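Local coordinates for protein Afp (Microbacterium arborescens, PDB 2YJK) that binds iron and, as a Dps-type ferritin-like protein, probably stores it, assembling into a shell of twelve subunits, at residues T94-P99 / V113-A118; T26-K31 / V121-A126. All coordinates share one frame; numbering follows the deposited sequence.

Interaction 1: residues T94-P99 / V113-A118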
loop_
_atom_site.group_PDB
_atom_site.type_symbol
_atom_site.label_atom_id
_atom_site.label_comp_id
_atom_site.label_asym_id
_atom_site.label_seq_id
_atom_site.Cartn_x
_atom_site.Cartn_y
_atom_site.Cartn_z
ATOM N N THR C 94 -28.372 -29.501 -3.093
ATOM C CA THR C 94 -28.222 -28.510 -2.065
ATOM C C THR C 94 -29.560 -27.889 -1.725
ATOM O O THR C 94 -30.447 -27.873 -2.579
ATOM C CB THR C 94 -27.215 -27.442 -2.656
ATOM O OG1 THR C 94 -26.132 -27.263 -1.769
ATOM C CG2 THR C 94 -27.885 -26.183 -3.027
ATOM N N SER C 95 -29.728 -27.368 -0.506
ATOM C CA SER C 95 -31.027 -26.748 -0.154
ATOM C C SER C 95 -30.813 -25.644 0.860
ATOM O O SER C 95 -29.825 -25.670 1.558
ATOM C CB SER C 95 -32.012 -27.812 0.393
ATOM O OG SER C 95 -31.638 -28.204 1.702
ATOM N N THR C 96 -31.709 -24.671 0.939
ATOM C CA THR C 96 -31.515 -23.521 1.833
ATOM C C THR C 96 -32.754 -23.180 2.658
ATOM O O THR C 96 -33.881 -23.346 2.201
ATOM C CB THR C 96 -31.055 -22.210 1.031
ATOM O OG1 THR C 96 -30.770 -21.160 1.957
ATOM C CG2 THR C 96 -32.136 -21.733 0.051
ATOM N N ALA C 97 -32.547 -22.695 3.875
ATOM C CA ALA C 97 -33.655 -22.125 4.659
ATOM C C ALA C 97 -33.717 -20.584 4.461
ATOM O O ALA C 97 -34.565 -19.920 5.043
ATOM C CB ALA C 97 -33.470 -22.449 6.134
ATOM N N VAL C 98 -32.799 -19.990 3.684
ATOM C CA VAL C 98 -32.799 -18.521 3.570
ATOM C C VAL C 98 -34.144 -18.140 2.921
ATOM O O VAL C 98 -34.489 -18.719 1.907
ATOM C CB VAL C 98 -31.632 -18.008 2.714
ATOM C CG1 VAL C 98 -31.848 -16.528 2.363
ATOM C CG2 VAL C 98 -30.237 -18.341 3.352
ATOM N N PRO C 99 -34.899 -17.189 3.510
ATOM C CA PRO C 99 -36.169 -16.829 2.896
ATOM C C PRO C 99 -36.068 -16.163 1.532
ATOM O O PRO C 99 -35.044 -15.568 1.183
ATOM C CB PRO C 99 -36.789 -15.813 3.898
ATOM C CG PRO C 99 -36.146 -16.119 5.205
ATOM C CD PRO C 99 -34.713 -16.524 4.813
ATOM N N VAL C 113 -26.973 -20.137 9.712
ATOM C CA VAL C 113 -26.456 -21.165 10.620
ATOM C C VAL C 113 -26.978 -22.550 10.253
ATOM O O VAL C 113 -26.225 -23.516 10.287
ATOM C CB VAL C 113 -26.692 -20.815 12.131
ATOM C CG1 VAL C 113 -26.242 -21.943 13.075
ATOM C CG2 VAL C 113 -25.956 -19.544 12.442
ATOM N N SER C 114 -28.248 -22.664 9.911
ATOM C CA SER C 114 -28.749 -23.946 9.432
ATOM C C SER C 114 -27.954 -24.469 8.214
ATOM O O SER C 114 -27.508 -25.650 8.241
ATOM C CB SER C 114 -30.240 -23.833 9.139
ATOM O OG SER C 114 -30.708 -25.001 8.520
ATOM N N ASP C 115 -27.752 -23.627 7.171
ATOM C CA ASP C 115 -26.953 -24.015 5.983
ATOM C C ASP C 115 -25.460 -24.300 6.443
ATOM O O ASP C 115 -24.850 -25.315 6.073
ATOM C CB ASP C 115 -26.990 -22.931 4.842
ATOM C CG ASP C 115 -28.493 -22.589 4.262
ATOM O OD1 ASP C 115 -29.604 -23.013 4.824
ATOM O OD2 ASP C 115 -28.533 -21.815 3.204
ATOM N N ILE C 116 -24.867 -23.462 7.289
ATOM C CA ILE C 116 -23.530 -23.823 7.821
ATOM C C ILE C 116 -23.465 -25.216 8.565
ATOM O O ILE C 116 -22.507 -25.981 8.431
ATOM C CB ILE C 116 -23.001 -22.697 8.675
ATOM C CG1 ILE C 116 -22.552 -21.550 7.774
ATOM C CG2 ILE C 116 -21.866 -23.165 9.542
ATOM C CD1 ILE C 116 -22.308 -20.228 8.536
ATOM N N ASP C 117 -24.503 -25.549 9.317
ATOM C CA ASP C 117 -24.538 -26.769 10.096
ATOM C C ASP C 117 -24.521 -27.947 9.144
ATOM O O ASP C 117 -23.876 -28.934 9.441
ATOM C CB ASP C 117 -25.792 -26.867 11.003
ATOM C CG ASP C 117 -25.680 -26.034 12.317
ATOM O OD1 ASP C 117 -24.592 -25.499 12.686
ATOM O OD2 ASP C 117 -26.741 -25.916 12.999
ATOM N N ALA C 118 -25.226 -27.837 8.015
ATOM C CA ALA C 118 -25.222 -28.894 6.953
ATOM C C ALA C 118 -23.790 -29.058 6.350
ATOM O O ALA C 118 -23.341 -30.195 6.133
ATOM C CB ALA C 118 -26.233 -28.567 5.812
#

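Interaction 2: residues T26-K31 / V121-A126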
loop_
_atom_site.group_PDB
_atom_site.type_symbol
_atom_site.label_atom_id
_atom_site.label_comp_id
_atom_site.label_asym_id
_atom_site.label_seq_id
_atom_site.Cartn_x
_atom_site.Cartn_y
_atom_site.Cartn_z
ATOM N N THR C 26 -16.202 -33.177 -2.754
ATOM C CA THR C 26 -17.285 -32.719 -3.629
ATOM C C THR C 26 -18.518 -32.119 -2.918
ATOM O O THR C 26 -19.025 -31.081 -3.395
ATOM C CB THR C 26 -17.700 -33.799 -4.670
ATOM O OG1 THR C 26 -16.537 -34.154 -5.402
ATOM C CG2 THR C 26 -18.746 -33.290 -5.611
ATOM N N PRO C 27 -19.010 -32.748 -1.814
ATOM C CA PRO C 27 -20.187 -32.166 -1.112
ATOM C C PRO C 27 -19.786 -30.847 -0.459
ATOM O O PRO C 27 -20.583 -29.911 -0.342
ATOM C CB PRO C 27 -20.498 -33.219 -0.005
ATOM C CG PRO C 27 -19.935 -34.564 -0.605
ATOM C CD PRO C 27 -18.659 -34.083 -1.278
ATOM N N VAL C 28 -18.528 -30.737 -0.083
ATOM C CA VAL C 28 -18.018 -29.446 0.397
ATOM C C VAL C 28 -18.052 -28.338 -0.659
ATOM O O VAL C 28 -18.520 -27.213 -0.389
ATOM C CB VAL C 28 -16.615 -29.633 1.016
ATOM C CG1 VAL C 28 -16.041 -28.299 1.509
ATOM C CG2 VAL C 28 -16.693 -30.634 2.193
ATOM N N VAL C 29 -17.541 -28.617 -1.856
ATOM C CA VAL C 29 -17.570 -27.646 -2.916
ATOM C C VAL C 29 -19.026 -27.186 -3.134
ATOM O O VAL C 29 -19.280 -25.960 -3.261
ATOM C CB VAL C 29 -16.998 -28.194 -4.273
ATOM C CG1 VAL C 29 -17.247 -27.179 -5.389
ATOM C CG2 VAL C 29 -15.471 -28.462 -4.153
ATOM N N HIS C 30 -19.962 -28.138 -3.196
ATOM C CA HIS C 30 -21.355 -27.758 -3.521
ATOM C C HIS C 30 -22.015 -26.910 -2.417
ATOM O O HIS C 30 -22.723 -25.946 -2.716
ATOM C CB HIS C 30 -22.267 -28.979 -3.773
ATOM C CG HIS C 30 -22.001 -29.707 -5.050
ATOM N ND1 HIS C 30 -22.173 -31.076 -5.164
ATOM C CD2 HIS C 30 -21.586 -29.281 -6.265
ATOM C CE1 HIS C 30 -21.908 -31.450 -6.409
ATOM N NE2 HIS C 30 -21.524 -30.383 -7.087
ATOM N N LYS C 31 -21.805 -27.283 -1.158
ATOM C CA LYS C 31 -22.416 -26.513 -0.056
ATOM C C LYS C 31 -21.763 -25.152 0.152
ATOM O O LYS C 31 -22.437 -24.185 0.468
ATOM C CB LYS C 31 -22.396 -27.321 1.234
ATOM C CG LYS C 31 -23.325 -28.581 1.113
ATOM C CD LYS C 31 -23.598 -29.149 2.435
ATOM C CE LYS C 31 -24.898 -30.082 2.399
ATOM N NZ LYS C 31 -24.665 -31.210 1.479
ATOM N N VAL C 121 -21.437 -30.970 8.926
ATOM C CA VAL C 121 -21.619 -32.410 8.871
ATOM C C VAL C 121 -20.776 -32.973 7.728
ATOM O O VAL C 121 -20.103 -33.958 7.909
ATOM C CB VAL C 121 -23.154 -32.806 8.703
ATOM C CG1 VAL C 121 -23.373 -34.321 8.172
ATOM C CG2 VAL C 121 -23.912 -32.562 10.020
ATOM N N ASP C 122 -20.789 -32.349 6.560
ATOM C CA ASP C 122 -19.999 -32.883 5.432
ATOM C C ASP C 122 -18.487 -32.657 5.638
ATOM O O ASP C 122 -17.686 -33.503 5.269
ATOM C CB ASP C 122 -20.471 -32.316 4.104
ATOM C CG ASP C 122 -21.834 -32.925 3.622
ATOM O OD1 ASP C 122 -22.179 -34.147 3.868
ATOM O OD2 ASP C 122 -22.565 -32.179 2.924
ATOM N N LEU C 123 -18.083 -31.542 6.261
ATOM C CA LEU C 123 -16.649 -31.375 6.594
ATOM C C LEU C 123 -16.156 -32.453 7.598
ATOM O O LEU C 123 -15.035 -33.000 7.453
ATOM C CB LEU C 123 -16.337 -29.954 7.051
ATOM C CG LEU C 123 -16.356 -28.933 5.902
ATOM C CD1 LEU C 123 -16.714 -27.561 6.437
ATOM C CD2 LEU C 123 -15.009 -28.921 5.140
ATOM N N GLN C 124 -16.994 -32.787 8.581
ATOM C CA GLN C 124 -16.586 -33.743 9.597
ATOM C C GLN C 124 -16.549 -35.142 8.968
ATOM O O GLN C 124 -15.577 -35.837 9.109
ATOM C CB GLN C 124 -17.469 -33.671 10.858
ATOM C CG GLN C 124 -16.961 -34.549 12.083
ATOM C CD GLN C 124 -15.535 -34.125 12.584
ATOM O OE1 GLN C 124 -15.252 -32.932 12.776
ATOM N NE2 GLN C 124 -14.643 -35.099 12.751
ATOM N N ALA C 125 -17.511 -35.477 8.133
ATOM C CA ALA C 125 -17.343 -36.686 7.314
ATOM C C ALA C 125 -16.038 -36.701 6.449
ATOM O O ALA C 125 -15.377 -37.729 6.333
ATOM C CB ALA C 125 -18.594 -36.944 6.446
ATOM N N ALA C 126 -15.663 -35.568 5.852
ATOM C CA ALA C 126 -14.416 -35.577 5.050
ATOM C C ALA C 126 -13.205 -35.790 5.936
ATOM O O ALA C 126 -12.359 -36.558 5.597
ATOM C CB ALA C 126 -14.262 -34.341 4.198
#

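Interaction 1: residues T94-P99 / V113-A118
An ST turn in the long crossover loop of this Dps subunit is clasped by a helix carboxylate: Thr96 and Ala97 both bind Asp115, which reaches out from helix 105-130. Each carboxylate oxygen takes one bond from the loop, and both use the syn lone pair, so the hydroxyl and the amide meet the carboxylate from the side where its two oxygens face each other. Thr96 OG1 donates to Asp115 OD2 at 2.6 Å. The backbone Ala97 N meets Asp115 OD1 at 3.1 Å, nearly straight with an N-H...O angle of 170°. The Thr96 hydroxyl does double work, since it also accepts from Val98 N at 2.9 Å, the bond that defines the turn. What makes this possible is the threonine rotamer: OG1 lies anti to the backbone N (chi1 -175°), beside its own carbonyl carbon and hence within range of the following amides. Apolar atoms flank the carboxylate, with Val98 CG2 3.9 Å from Asp115 OD2 and Ala97 CB 4.1 Å from Asp115 OD1. Replacing Asp115 by an alanine would probably leave the Thr96 hydroxyl and the Ala97 amide without their shared acceptor, and the loop freer to shift over the helix. The loop also packs against helix 15-45, where Thr96 and Val98 touch Asn38, and Thr96 lies against Arg86 of a neighbouring subunit. Here a helix carboxylate, bridging the hydroxyl and a backbone amide of an ST turn, fastens the crossover between the two helical hairpins of the ferritin-like four-helix bundle.

Interaction 2: residues T26-K31 / V121-A126
Antiparallel helix packing with a salt bridge on its flank joins helices 15-45 and 105-130 of the bundle, through Lys31 with Asp122 and Val28 with Leu123. The short axes of 26-31 and 121-126 pass 9.2 Å apart, with 157° between their directions. Toward the interior, Leu123 CD2 nestles against both branches of Val28, 3.8 Å from Val28 CG1 and from Val28 CG2, the two side chains meeting at about a right angle. Ile144 of helix 135-156 touches both residues and extends this apolar layer across a third helix. At the margin, Lys31 NZ reaches Asp122 OD2 at 2.7 Å, approaching nearly along the C-O axis instead of from one lone-pair side. The lysine chain bends at its last torsion (chi4 62°), which brings NZ round to the oxygen while the methylenes lie close by, Lys31 CE being 3.2 Å from Asp122 OD2. Pro27 CB adds an apolar neighbour for the same oxygen at 3.7 Å, so the proline ring and the lysine chain both border this one oxygen. Here an aliphatic interior edged by an ion pair joins two antiparallel neighbouring helices of the ferritin-like four-helix bundle.

Overall arrangement
From the N terminus, the chain enters helix 15-45, which supplies the first half of interaction 2, then runs through helices 51-78 and 87-92 to the loop carrying 94-99. After strand 103-104, helix 105-130 closes interaction 1 over a short span of 13 intervening residues, and about two turns further on closes interaction 2 over 89. The smaller loop is thus nested inside the larger. Both contacts draw on helix 105-130, their centres about 13 Å apart, and they touch: Thr94 lies against the backbone of 26-31, and Lys31 against Ala118. Together they tie that helix to the bundle's first helix and to the crossover loop beside it.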